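Local coordinates for d-3-phosphoglycerate dehydrogenase oxidoreductase protein (Ralstonia solanacearum, PDB 3GG9) that probably oxidises D-3-phosphoglycerate with NAD as cofactor, as a member of the D-isomer specific 2-hydroxyacid dehydrogenase family, at residues A[120-125]-A[272-277]; A[30-35]-A[44-49]; A[16-21]-A[311-316]; A[236-241]-A[262-267]; A[321-324]-A[329-332]. All coordinates share one frame; numbering follows the deposited sequence. Where two conformers were deposited one is given.

Contact 1: A[120-125]-A[272-277]; sequences MAAQRR and MAAIDV
Ala122, in the last turn of helix 109-123, faces Ala274 of strand 272-275, and their CA atoms, 6.5 Å apart, are the nearest CA pair of the two segments. Both CB atoms point into the gap and meet at 4.1 Å, Ala122 CB to Ala274 CB, so only methyl groups part helix and strand here. Two residues back along the strand, Met272 reaches further. Its extended first two torsions, with CG anti to the backbone N (chi1 -172°), carry SD to the helix end, within 3.6 Å of Ala122 O and within 3.6 Å of Arg125 NH2. The turn at chi3 then lays Met272 CE over one face of the Arg125 guanidinium, offset toward its rim, 3.7 Å from NH2.

Arg125 closes the helix in a Schellman motif, with positive phi (55°), and folds its own side chain back. Ala122 O accepts from Arg125 N at 3.0 Å and from Arg125 NH2 at 2.8 Å, the two donors coming from opposite faces of the carbonyl plane. Arg125 NH1 bonds to Phe152 O, and its guanidinium also makes a cation-pi contact with Phe152. The site lies in the Rossmann-type NAD-binding domain, where Leu246 of the adjoining strand packs on both Ala122 and Met272. The buried charge is thus held by carbonyl oxygens and an aromatic ring, while the polarisable thioether covers part of one guanidinium face without a hydrogen bond.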
# COMPACT_ATOMS: atom_id res chain seq x y z
N MET A 120 0.62 -4.89 -1.00
CA MET A 120 1.60 -4.24 -0.14
C MET A 120 1.00 -3.75 1.20
O MET A 120 1.60 -3.92 2.26
CB MET A 120 2.31 -3.13 -0.91
CG MET A 120 2.99 -3.73 -2.14
SD MET A 120 4.36 -2.75 -2.72
CE MET A 120 5.62 -3.50 -1.68
N ALA A 121 -0.20 -3.18 1.14
CA ALA A 121 -0.85 -2.65 2.33
C ALA A 121 -1.12 -3.80 3.28
O ALA A 121 -0.78 -3.71 4.45
CB ALA A 121 -2.14 -1.91 1.96
N ALA A 122 -1.67 -4.89 2.76
CA ALA A 122 -1.97 -6.08 3.58
C ALA A 122 -0.70 -6.77 4.10
O ALA A 122 -0.55 -7.01 5.30
CB ALA A 122 -2.85 -7.06 2.79
N GLN A 123 0.27 -7.04 3.23
CA GLN A 123 1.46 -7.77 3.69
C GLN A 123 2.28 -6.99 4.72
O GLN A 123 3.05 -7.59 5.49
CB GLN A 123 2.38 -8.17 2.51
CG GLN A 123 1.84 -9.33 1.64
CD GLN A 123 1.51 -10.61 2.46
OE1 GLN A 123 0.57 -10.64 3.25
NE2 GLN A 123 2.30 -11.65 2.27
N ARG A 124 2.15 -5.66 4.72
CA ARG A 124 2.88 -4.87 5.70
C ARG A 124 2.00 -4.35 6.82
O ARG A 124 2.46 -3.55 7.66
CB ARG A 124 3.66 -3.71 5.06
CG ARG A 124 4.90 -4.17 4.21
CD ARG A 124 5.85 -5.13 4.99
NE ARG A 124 6.77 -4.43 5.90
CZ ARG A 124 8.02 -4.10 5.62
NH1 ARG A 124 8.55 -4.39 4.42
NH2 ARG A 124 8.75 -3.47 6.53
N ARG A 125 0.75 -4.79 6.79
CA ARG A 125 -0.27 -4.44 7.83
C ARG A 125 -0.43 -2.94 8.02
O ARG A 125 -0.66 -2.45 9.12
CB ARG A 125 0.02 -5.17 9.15
CG ARG A 125 -0.14 -6.69 9.06
CD ARG A 125 1.13 -7.41 8.58
NE ARG A 125 1.07 -8.86 8.76
CZ ARG A 125 0.62 -9.74 7.86
NH1 ARG A 125 0.64 -11.02 8.15
NH2 ARG A 125 0.18 -9.36 6.67
N MET A 272 -5.17 -14.08 5.84
CA MET A 272 -5.57 -12.69 5.62
C MET A 272 -6.21 -12.52 4.25
O MET A 272 -5.94 -13.29 3.32
CB MET A 272 -4.36 -11.75 5.78
CG MET A 272 -4.69 -10.22 5.76
SD MET A 272 -3.39 -9.05 6.26
CE MET A 272 -3.26 -9.57 7.98
N ALA A 273 -7.10 -11.54 4.16
CA ALA A 273 -7.65 -11.14 2.89
C ALA A 273 -7.57 -9.62 2.65
O ALA A 273 -7.54 -8.83 3.59
CB ALA A 273 -9.04 -11.65 2.72
N ALA A 274 -7.53 -9.24 1.38
CA ALA A 274 -7.68 -7.85 1.00
C ALA A 274 -8.68 -7.81 -0.15
O ALA A 274 -8.50 -8.49 -1.17
CB ALA A 274 -6.32 -7.22 0.61
N ILE A 275 -9.78 -7.09 0.03
CA ILE A 275 -10.86 -7.10 -0.97
C ILE A 275 -11.31 -5.68 -1.32
O ILE A 275 -11.28 -4.78 -0.49
CB ILE A 275 -12.07 -8.02 -0.58
CG1 ILE A 275 -12.80 -7.51 0.65
CG2 ILE A 275 -11.68 -9.53 -0.40
CD1 ILE A 275 -14.07 -6.87 0.32
N ASP A 276 -11.78 -5.52 -2.55
CA ASP A 276 -12.20 -4.20 -3.04
C ASP A 276 -13.65 -4.25 -3.50
O ASP A 276 -14.21 -3.26 -3.87
CB ASP A 276 -11.25 -3.74 -4.16
CG ASP A 276 -11.55 -2.32 -4.66
OD1 ASP A 276 -11.51 -1.38 -3.84
OD2 ASP A 276 -11.82 -2.15 -5.88
N VAL A 277 -14.28 -5.42 -3.43
CA VAL A 277 -15.57 -5.61 -4.06
C VAL A 277 -16.49 -6.40 -3.14
O VAL A 277 -16.05 -7.33 -2.45
CB VAL A 277 -15.45 -6.38 -5.43
CG1 VAL A 277 -14.80 -5.49 -6.47
CG2 VAL A 277 -14.65 -7.70 -5.25

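Contact 2: A[30-35]-A[44-49]; sequences KVFNNT and ARVADV
Phe32, one residue beyond strand 28-31, meets Arg45 at the end of helix 39-45 and Val46 one residue past it. The strand lies at an edge, within this chain, of the five-stranded parallel sheet, and the helix follows it in the alpha/beta fold. The nearest pair is Phe32 CE2 to Arg45 CG at 3.7 Å, an oblique approach to the ring by the aliphatic part of the arginine; Phe32 CZ lies 3.8 Å from Arg45 O. Further round the ring, Phe32 CE1 touches Val46 CG1 at 4.4 Å, a looser contact.

Arg45 has two conformers, and its side-chain pose is described for one, so it is tentative. There the chain bends at chi2 (78°), and Phe32 CE2 stands over the centre of one guanidinium face, 4.2 Å above the plane. With the two planes 55° apart, this is not a parallel stack. Phe32 sets CG anti to its carbonyl carbon (chi1 -65°), directing the ring to the helix end, and Lys30 CG covers part of one ring face, 3.7 Å above it and toward the rim.

Outward from this shell, Ala6 of strand 4-7 and the neighbouring Leu8 pack on Phe32, and Leu8 and Leu69 on Val46. Backbone bonds from Phe32 to Val7 and Asp10 fix the start of the ring's side chain. Val46 opens a type I beta turn closed by the bond from Val49 N to Val46 O at 3.2 Å.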
# COMPACT_ATOMS: atom_id res chain seq x y z
N LYS A 30 -26.89 17.11 -14.33
CA LYS A 30 -27.02 16.92 -12.90
C LYS A 30 -26.19 15.70 -12.50
O LYS A 30 -26.34 14.63 -13.08
CB LYS A 30 -28.49 16.74 -12.50
CG LYS A 30 -28.74 16.62 -10.99
CD LYS A 30 -28.22 17.84 -10.24
CE LYS A 30 -27.79 17.51 -8.82
NZ LYS A 30 -28.94 17.48 -7.87
N VAL A 31 -25.31 15.87 -11.53
CA VAL A 31 -24.53 14.75 -11.02
C VAL A 31 -25.08 14.42 -9.64
O VAL A 31 -25.18 15.29 -8.78
CB VAL A 31 -23.03 15.09 -10.91
CG1 VAL A 31 -22.25 13.86 -10.43
CG2 VAL A 31 -22.46 15.61 -12.25
N PHE A 32 -25.44 13.16 -9.44
CA PHE A 32 -25.89 12.73 -8.11
C PHE A 32 -24.72 12.12 -7.36
O PHE A 32 -23.85 11.48 -7.98
CB PHE A 32 -27.06 11.73 -8.24
CG PHE A 32 -28.29 12.35 -8.83
CD1 PHE A 32 -28.55 12.25 -10.20
CD2 PHE A 32 -29.17 13.08 -8.02
CE1 PHE A 32 -29.68 12.85 -10.75
CE2 PHE A 32 -30.30 13.68 -8.56
CZ PHE A 32 -30.56 13.57 -9.93
N ASN A 33 -24.70 12.33 -6.05
CA ASN A 33 -23.58 11.91 -5.20
C ASN A 33 -23.92 10.74 -4.26
O ASN A 33 -23.12 10.38 -3.38
CB ASN A 33 -23.02 13.10 -4.41
CG ASN A 33 -22.65 14.27 -5.29
OD1 ASN A 33 -22.99 15.41 -4.99
ND2 ASN A 33 -21.95 14.00 -6.38
N ASN A 34 -25.11 10.18 -4.41
CA ASN A 34 -25.46 8.97 -3.69
C ASN A 34 -26.28 8.05 -4.56
O ASN A 34 -26.66 8.42 -5.67
CB ASN A 34 -26.15 9.28 -2.36
CG ASN A 34 -27.36 10.18 -2.51
OD1 ASN A 34 -28.14 10.05 -3.45
ND2 ASN A 34 -27.53 11.11 -1.56
N THR A 35 -26.52 6.85 -4.06
CA THR A 35 -27.18 5.81 -4.83
C THR A 35 -28.58 5.61 -4.28
O THR A 35 -28.78 5.64 -3.07
CB THR A 35 -26.39 4.47 -4.74
OG1 THR A 35 -25.07 4.70 -5.24
CG2 THR A 35 -27.03 3.38 -5.60
N ALA A 44 -38.23 8.56 -10.27
CA ALA A 44 -38.57 9.94 -9.89
C ALA A 44 -37.34 10.85 -9.93
O ALA A 44 -37.45 12.03 -10.28
CB ALA A 44 -39.21 9.97 -8.51
N ARG A 45 -36.17 10.30 -9.60
CA ARG A 45 -34.95 11.08 -9.59
C ARG A 45 -34.49 11.44 -11.00
O ARG A 45 -34.02 12.55 -11.23
CB ARG A 45 -33.84 10.39 -8.79
CG ARG A 45 -33.10 11.31 -7.81
CD ARG A 45 -33.92 11.56 -6.54
NE ARG A 45 -33.27 12.47 -5.61
CZ ARG A 45 -33.39 13.80 -5.63
NH1 ARG A 45 -34.13 14.40 -6.55
NH2 ARG A 45 -32.74 14.53 -4.72
N VAL A 46 -34.67 10.53 -11.96
CA VAL A 46 -34.24 10.78 -13.35
C VAL A 46 -35.40 10.96 -14.37
O VAL A 46 -35.24 10.71 -15.58
CB VAL A 46 -33.20 9.73 -13.84
CG1 VAL A 46 -31.92 9.81 -13.00
CG2 VAL A 46 -33.75 8.30 -13.83
N ALA A 47 -36.55 11.42 -13.89
CA ALA A 47 -37.78 11.50 -14.69
C ALA A 47 -37.67 12.33 -15.96
O ALA A 47 -38.22 11.96 -17.00
CB ALA A 47 -38.95 11.98 -13.82
N ASP A 48 -36.94 13.44 -15.89
CA ASP A 48 -36.82 14.35 -17.03
C ASP A 48 -35.60 14.14 -17.91
O ASP A 48 -35.42 14.86 -18.90
CB ASP A 48 -36.83 15.81 -16.56
CG ASP A 48 -38.10 16.19 -15.81
OD1 ASP A 48 -39.20 15.78 -16.25
OD2 ASP A 48 -37.98 16.91 -14.79
N VAL A 49 -34.73 13.19 -17.58
CA VAL A 49 -33.47 13.11 -18.32
C VAL A 49 -33.60 12.37 -19.63
O VAL A 49 -34.27 11.36 -19.73
CB VAL A 49 -32.23 12.63 -17.45
CG1 VAL A 49 -32.52 12.77 -15.96
CG2 VAL A 49 -31.75 11.24 -17.81

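Contact 3: A[16-21]-A[311-316]; sequences RKLDCF and MYFGIA. With SO4 (sulfate ion), chain E.
Cys20 and Leu18 dock on helix 306-324 at Phe313 and Gly314, so that the last helix of the chain packs on the loop between strands 4-7 and 28-31 and joins the C-terminal part to the N-terminal one. Gly314 presents its backbone to Cys20, their CA atoms 5.2 Å apart. Cys20 holds SG between its backbone N and carbonyl carbon (chi1 72°), a rotamer that lays the sulfur along the helix surface: SG is 3.4 Å from Gly314 N and 3.8 Å from Phe313 CB, while Cys20 CB sits 3.8 Å from Gly314 CA. Leu18 extends across the Phe313 side chain at about a right angle, and its CD1 touches both Phe313 CD2 and Phe313 CB at 3.9 Å. Phe313 has CG anti to its carbonyl carbon (chi1 -66°), which brings the ring to this methyl. Asn151 of the second subunit also packs on Leu18.

One residue earlier, Tyr312 points elsewhere: its OH lies 3.0 Å from O3 of a sulfate, probably acquired during crystallisation and also bound by Arg80 N and Arg224 NH2. Tyr309 of the same helix meets the Phe313 ring edge-to-face, Glu310 accepts bonds from the amides of Asp19 and Cys20, and Phe21 packs on Val29 and Val31 of strand 28-31.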
# COMPACT_ATOMS: atom_id res chain seq x y z
N ARG A 16 -17.81 16.35 -11.98
CA ARG A 16 -17.96 17.75 -12.37
C ARG A 16 -16.64 18.55 -12.33
O ARG A 16 -16.57 19.63 -12.90
CB ARG A 16 -19.08 18.45 -11.59
CG ARG A 16 -18.74 18.83 -10.15
CD ARG A 16 -19.87 19.62 -9.51
NE ARG A 16 -19.67 19.74 -8.07
CZ ARG A 16 -18.97 20.70 -7.47
NH1 ARG A 16 -18.37 21.66 -8.18
NH2 ARG A 16 -18.85 20.70 -6.14
N LYS A 17 -15.60 18.02 -11.67
CA LYS A 17 -14.31 18.72 -11.62
C LYS A 17 -13.31 18.22 -12.65
O LYS A 17 -12.18 18.69 -12.68
CB LYS A 17 -13.71 18.59 -10.23
CG LYS A 17 -14.61 19.18 -9.14
CD LYS A 17 -14.25 18.55 -7.82
CE LYS A 17 -15.22 18.92 -6.74
NZ LYS A 17 -15.07 17.92 -5.65
N LEU A 18 -13.71 17.27 -13.49
CA LEU A 18 -12.78 16.69 -14.48
C LEU A 18 -12.61 17.70 -15.59
O LEU A 18 -13.55 18.44 -15.88
CB LEU A 18 -13.34 15.39 -15.06
CG LEU A 18 -13.58 14.19 -14.11
CD1 LEU A 18 -14.23 13.07 -14.84
CD2 LEU A 18 -12.31 13.69 -13.42
N ASP A 19 -11.44 17.73 -16.23
CA ASP A 19 -11.24 18.54 -17.43
C ASP A 19 -12.27 18.23 -18.50
O ASP A 19 -12.75 19.13 -19.17
CB ASP A 19 -9.85 18.33 -18.02
CG ASP A 19 -8.72 18.87 -17.12
OD1 ASP A 19 -8.99 19.64 -16.17
OD2 ASP A 19 -7.56 18.51 -17.38
N CYS A 20 -12.63 16.95 -18.63
CA CYS A 20 -13.54 16.51 -19.69
C CYS A 20 -15.00 16.95 -19.48
O CYS A 20 -15.78 16.90 -20.42
CB CYS A 20 -13.44 14.99 -19.91
SG CYS A 20 -14.16 14.01 -18.58
N PHE A 21 -15.38 17.36 -18.27
CA PHE A 21 -16.75 17.80 -18.00
C PHE A 21 -17.22 18.94 -18.93
O PHE A 21 -18.43 19.08 -19.20
CB PHE A 21 -16.88 18.25 -16.56
CG PHE A 21 -18.30 18.34 -16.09
CD1 PHE A 21 -19.03 17.18 -15.86
CD2 PHE A 21 -18.89 19.57 -15.87
CE1 PHE A 21 -20.35 17.25 -15.42
CE2 PHE A 21 -20.22 19.66 -15.42
CZ PHE A 21 -20.94 18.51 -15.20
N MET A 311 -10.29 9.58 -18.71
CA MET A 311 -10.44 8.70 -19.88
C MET A 311 -11.86 8.13 -19.98
O MET A 311 -12.51 8.25 -21.02
CB MET A 311 -9.41 7.54 -19.84
CG MET A 311 -9.50 6.58 -21.06
SD MET A 311 -8.82 4.91 -20.78
CE MET A 311 -7.07 5.27 -20.93
N TYR A 312 -12.33 7.52 -18.89
CA TYR A 312 -13.65 6.89 -18.87
C TYR A 312 -14.80 7.85 -19.22
O TYR A 312 -15.55 7.59 -20.15
CB TYR A 312 -13.92 6.18 -17.55
CG TYR A 312 -13.32 4.78 -17.44
CD1 TYR A 312 -14.13 3.66 -17.41
CD2 TYR A 312 -11.93 4.58 -17.39
CE1 TYR A 312 -13.59 2.37 -17.31
CE2 TYR A 312 -11.38 3.29 -17.30
CZ TYR A 312 -12.22 2.20 -17.25
OH TYR A 312 -11.69 0.92 -17.16
N PHE A 313 -14.90 8.96 -18.49
CA PHE A 313 -15.92 9.98 -18.76
C PHE A 313 -15.68 10.76 -20.04
O PHE A 313 -16.63 11.09 -20.77
CB PHE A 313 -16.04 10.91 -17.56
CG PHE A 313 -16.59 10.20 -16.35
CD1 PHE A 313 -17.96 10.09 -16.17
CD2 PHE A 313 -15.73 9.57 -15.45
CE1 PHE A 313 -18.49 9.42 -15.08
CE2 PHE A 313 -16.25 8.86 -14.32
CZ PHE A 313 -17.63 8.80 -14.16
N GLY A 314 -14.43 11.07 -20.34
CA GLY A 314 -14.12 11.72 -21.62
C GLY A 314 -14.80 10.96 -22.76
O GLY A 314 -15.50 11.56 -23.58
N ILE A 315 -14.61 9.65 -22.78
CA ILE A 315 -15.21 8.79 -23.80
C ILE A 315 -16.72 8.70 -23.71
O ILE A 315 -17.38 8.81 -24.73
CB ILE A 315 -14.55 7.37 -23.81
CG1 ILE A 315 -13.14 7.47 -24.39
CG2 ILE A 315 -15.37 6.38 -24.63
CD1 ILE A 315 -12.27 6.27 -24.07
N ALA A 316 -17.28 8.50 -22.51
CA ALA A 316 -18.74 8.45 -22.38
C ALA A 316 -19.43 9.76 -22.80
O ALA A 316 -20.50 9.72 -23.43
CB ALA A 316 -19.17 8.02 -20.95
S SO4 E . -14.02 -1.79 -17.86
O1 SO4 E . -14.37 -0.69 -16.99
O2 SO4 E . -14.64 -1.63 -19.16
O3 SO4 E . -12.57 -1.83 -18.02
O4 SO4 E . -14.48 -3.03 -17.22

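Contact 4: A[236-241]-A[262-267]; sequences ADLTRM and VTALNR
Helices 235-238 and 260-267 precede and follow strand 246-249 of the Rossmann-type sheet in the NAD-binding domain and pack against each other, as the helices of successive beta-alpha-beta units. The contact centres on the methyl of Ala264: its CB fits against Leu238 CB at 3.5 Å, with Leu238 CD1 at 3.9 Å from the same atom. Thr239 CG2 adds a third contact, 4.0 Å from Ala264 CB. The nearest CA atoms are those of Thr239 and Ala264, 5.7 Å apart, a closeness compatible with the short side chain of Ala264.

Thr239 divides its branches by its first torsion (chi1 53°). CG2 takes the position anti to the carbonyl carbon and faces the other helix, while OG1 hydrogen-bonds to Val235 O in the preceding turn. On the exposed side, Arg267 passes the threonine obliquely, its NE 4.3 Å from Thr239 CG2, though a crystal neighbour may influence this pose.

A type I beta turn runs from Leu238 to Met241, closed by Met241 N to Leu238 O at 3.0 Å. In one of two Arg240 conformers, NH1 forms a salt bridge to Asp237 OD2 at 2.9 Å, on the anti side of that oxygen and 27° out of the carboxylate plane.

Phe247 of strand 246-249 packs on Leu238 and Met241, helix 209-215 meets Asp237, Arg240 and Met241 through Phe213, and Leu265, on the other helix, packs on Asn294 in a loop.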
# COMPACT_ATOMS: atom_id res chain seq x y z
N ALA A 236 -13.50 -24.92 0.01
CA ALA A 236 -12.49 -25.98 -0.05
C ALA A 236 -11.19 -25.43 -0.63
O ALA A 236 -10.10 -25.71 -0.11
CB ALA A 236 -12.99 -27.18 -0.85
N ASP A 237 -11.31 -24.64 -1.69
CA ASP A 237 -10.15 -23.98 -2.32
C ASP A 237 -9.43 -23.05 -1.35
O ASP A 237 -8.21 -23.09 -1.22
CB ASP A 237 -10.60 -23.17 -3.54
CG ASP A 237 -11.12 -24.04 -4.67
OD1 ASP A 237 -12.12 -23.64 -5.33
OD2 ASP A 237 -10.54 -25.12 -4.92
N LEU A 238 -10.18 -22.14 -0.72
CA LEU A 238 -9.60 -21.21 0.26
C LEU A 238 -8.98 -21.90 1.48
O LEU A 238 -7.94 -21.49 1.95
CB LEU A 238 -10.67 -20.21 0.71
CG LEU A 238 -11.16 -19.24 -0.36
CD1 LEU A 238 -12.37 -18.48 0.15
CD2 LEU A 238 -10.04 -18.27 -0.82
N THR A 239 -9.61 -22.96 2.00
CA THR A 239 -9.05 -23.64 3.17
C THR A 239 -7.84 -24.52 2.83
O THR A 239 -7.20 -25.08 3.72
CB THR A 239 -10.12 -24.42 3.98
OG1 THR A 239 -10.83 -25.29 3.11
CG2 THR A 239 -11.12 -23.44 4.64
N ARG A 240 -7.50 -24.61 1.54
CA ARG A 240 -6.28 -25.24 1.05
C ARG A 240 -5.08 -24.32 1.28
O ARG A 240 -3.93 -24.76 1.32
CB ARG A 240 -6.44 -25.49 -0.45
CG ARG A 240 -5.73 -26.69 -1.00
CD ARG A 240 -6.67 -27.78 -1.46
NE ARG A 240 -7.73 -27.29 -2.34
CZ ARG A 240 -8.61 -28.07 -2.96
NH1 ARG A 240 -9.56 -27.53 -3.73
NH2 ARG A 240 -8.57 -29.38 -2.80
N MET A 241 -5.37 -23.01 1.39
CA MET A 241 -4.34 -21.97 1.51
C MET A 241 -3.51 -22.08 2.79
O MET A 241 -3.99 -22.61 3.80
CB MET A 241 -4.95 -20.56 1.35
CG MET A 241 -5.51 -20.26 -0.06
SD MET A 241 -6.15 -18.58 -0.42
CE MET A 241 -4.64 -17.62 -0.41
N VAL A 262 -15.63 -15.32 4.41
CA VAL A 262 -15.81 -15.19 5.84
C VAL A 262 -15.58 -16.55 6.49
O VAL A 262 -14.80 -16.65 7.45
CB VAL A 262 -17.21 -14.64 6.20
CG1 VAL A 262 -17.50 -14.81 7.72
CG2 VAL A 262 -17.35 -13.18 5.77
N THR A 263 -16.19 -17.59 5.92
CA THR A 263 -16.08 -18.96 6.43
C THR A 263 -14.62 -19.40 6.48
O THR A 263 -14.16 -19.84 7.52
CB THR A 263 -16.95 -19.96 5.61
OG1 THR A 263 -18.32 -19.54 5.66
CG2 THR A 263 -16.83 -21.40 6.16
N ALA A 264 -13.88 -19.22 5.38
CA ALA A 264 -12.49 -19.64 5.34
C ALA A 264 -11.60 -18.83 6.30
O ALA A 264 -10.74 -19.41 6.98
CB ALA A 264 -11.95 -19.57 3.92
N LEU A 265 -11.81 -17.52 6.39
CA LEU A 265 -11.04 -16.70 7.33
C LEU A 265 -11.27 -17.15 8.76
O LEU A 265 -10.32 -17.26 9.54
CB LEU A 265 -11.33 -15.21 7.17
CG LEU A 265 -10.73 -14.51 5.94
CD1 LEU A 265 -11.29 -13.11 5.83
CD2 LEU A 265 -9.19 -14.47 5.97
N ASN A 266 -12.52 -17.46 9.09
CA ASN A 266 -12.86 -18.00 10.41
C ASN A 266 -12.26 -19.38 10.70
O ASN A 266 -12.13 -19.75 11.86
CB ASN A 266 -14.37 -18.00 10.63
CG ASN A 266 -14.91 -16.62 10.95
OD1 ASN A 266 -14.17 -15.72 11.34
ND2 ASN A 266 -16.21 -16.45 10.77
N ARG A 267 -11.89 -20.13 9.67
CA ARG A 267 -11.22 -21.42 9.89
C ARG A 267 -9.68 -21.30 9.86
O ARG A 267 -8.96 -22.27 10.13
CB ARG A 267 -11.76 -22.52 8.96
CG ARG A 267 -13.30 -22.64 8.96
CD ARG A 267 -13.82 -24.07 8.95
NE ARG A 267 -13.89 -24.68 7.62
CZ ARG A 267 -15.01 -24.95 6.94
NH1 ARG A 267 -14.94 -25.53 5.75
NH2 ARG A 267 -16.21 -24.64 7.44

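Contact 5: A[321-324]-A[329-332]; sequences LDIL and DSVA
Ile323, near the C-terminal end of helix 306-324, meets Ser330 and Val331 as the chain beyond the helix passes that end. Contact is concentrated at one methyl: Ile323 CD1 approaches Ser330 OG to 3.4 Å and Val331 CG2 to 4.0 Å, with Ile323 CG1 also 4.1 Å from that valine methyl. The side chains of Ile323 and Val331 cross at about a right angle. The isoleucine reaches over because chi2 (77°) swings CD1 away from the helix; its chi1 of -105° lies off the staggered positions, to which a touching crystal neighbour may contribute. The CB of Ser330 points toward the helix, and its OG meets the isoleucine methyl.

The tight side is completed by strand 100-102, an outermost strand of the smaller parallel sheet. Leu102 packs on Ile323, Ser330 and Val331 alike, and backbone hydrogen bonds join Ser330 to Glu103 and Ala332 to Val101, so segment 329-332 lies against that strand.

The other side is looser. Asp329 is exposed, its side chain staying 6.9 Å from the helix segment, and its backbone N bonds to Asn327 OD1. Asp322 keeps its side chain 5.7 Å from segment 329-332 and gives OD1 to Gln318 NE2.

Across the two segments the contact is therefore dispersive, with the Ser330 hydroxyl oxygen meeting a methyl carbon, while the hydrogen bonds that secure segment 329-332 run to strand 100-102 and its following residue.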
# COMPACT_ATOMS: atom_id res chain seq x y z
N LEU A 321 -21.98 13.19 -27.57
CA LEU A 321 -21.77 14.19 -28.62
C LEU A 321 -21.73 13.60 -30.03
O LEU A 321 -22.28 14.19 -30.96
CB LEU A 321 -20.51 15.03 -28.38
CG LEU A 321 -20.31 15.72 -27.02
CD1 LEU A 321 -19.10 16.63 -27.08
CD2 LEU A 321 -21.55 16.48 -26.54
N ASP A 322 -21.07 12.46 -30.18
CA ASP A 322 -20.94 11.79 -31.48
C ASP A 322 -22.28 11.26 -31.97
O ASP A 322 -22.55 11.32 -33.16
CB ASP A 322 -19.96 10.61 -31.43
CG ASP A 322 -18.51 11.02 -31.27
OD1 ASP A 322 -18.12 12.17 -31.59
OD2 ASP A 322 -17.73 10.15 -30.84
N ILE A 323 -23.11 10.75 -31.06
CA ILE A 323 -24.43 10.23 -31.43
C ILE A 323 -25.35 11.36 -31.92
O ILE A 323 -26.06 11.20 -32.91
CB ILE A 323 -25.07 9.37 -30.29
CG1 ILE A 323 -24.99 7.90 -30.65
CG2 ILE A 323 -26.53 9.68 -30.05
CD1 ILE A 323 -23.65 7.33 -30.45
N LEU A 324 -25.30 12.50 -31.25
CA LEU A 324 -26.09 13.66 -31.63
C LEU A 324 -25.70 14.24 -33.00
O LEU A 324 -26.45 15.02 -33.58
CB LEU A 324 -26.04 14.75 -30.56
CG LEU A 324 -26.62 14.40 -29.19
CD1 LEU A 324 -26.26 15.46 -28.17
CD2 LEU A 324 -28.13 14.19 -29.24
N ASP A 329 -21.21 4.77 -34.06
CA ASP A 329 -20.22 3.70 -33.84
C ASP A 329 -20.19 3.13 -32.42
O ASP A 329 -19.92 1.95 -32.23
CB ASP A 329 -18.82 4.15 -34.22
CG ASP A 329 -18.69 4.47 -35.70
OD1 ASP A 329 -19.61 4.13 -36.48
OD2 ASP A 329 -17.66 5.06 -36.09
N SER A 330 -20.49 3.95 -31.42
CA SER A 330 -20.42 3.49 -30.03
C SER A 330 -21.69 2.78 -29.55
O SER A 330 -21.74 2.36 -28.39
CB SER A 330 -20.09 4.64 -29.10
OG SER A 330 -21.18 5.55 -29.04
N VAL A 331 -22.69 2.65 -30.42
CA VAL A 331 -23.96 2.00 -30.05
C VAL A 331 -23.76 0.50 -29.87
O VAL A 331 -23.29 -0.17 -30.78
CB VAL A 331 -25.15 2.32 -31.03
CG1 VAL A 331 -26.46 1.68 -30.53
CG2 VAL A 331 -25.36 3.81 -31.14
N ALA A 332 -24.08 0.01 -28.67
CA ALA A 332 -23.99 -1.40 -28.33
C ALA A 332 -25.11 -2.19 -28.99
O ALA A 332 -24.88 -3.30 -29.47
CB ALA A 332 -24.04 -1.60 -26.81

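In the fold
From the N terminus, contact 3 opens first: residues 16-21 wait nearly 300 residues for helix 306-324, and this long loop encloses contacts 1, 2 and 4. Contact 2 closes within it as a short local loop and touches contact 3. Contact 1 then joins the end of helix 109-123 to strand 272-275, and contact 4 nests inside that span, touching contact 1 where Leu265 packs on the backbone of Met272 and Ala273. Contact 5 follows in series on the helix that contact 3 already uses. Contacts 2, 3 and 5 thus belong around the five-stranded sheet, contacts 1 and 4 around the seven-stranded one; contacts 1 and 3 also touch the second subunit.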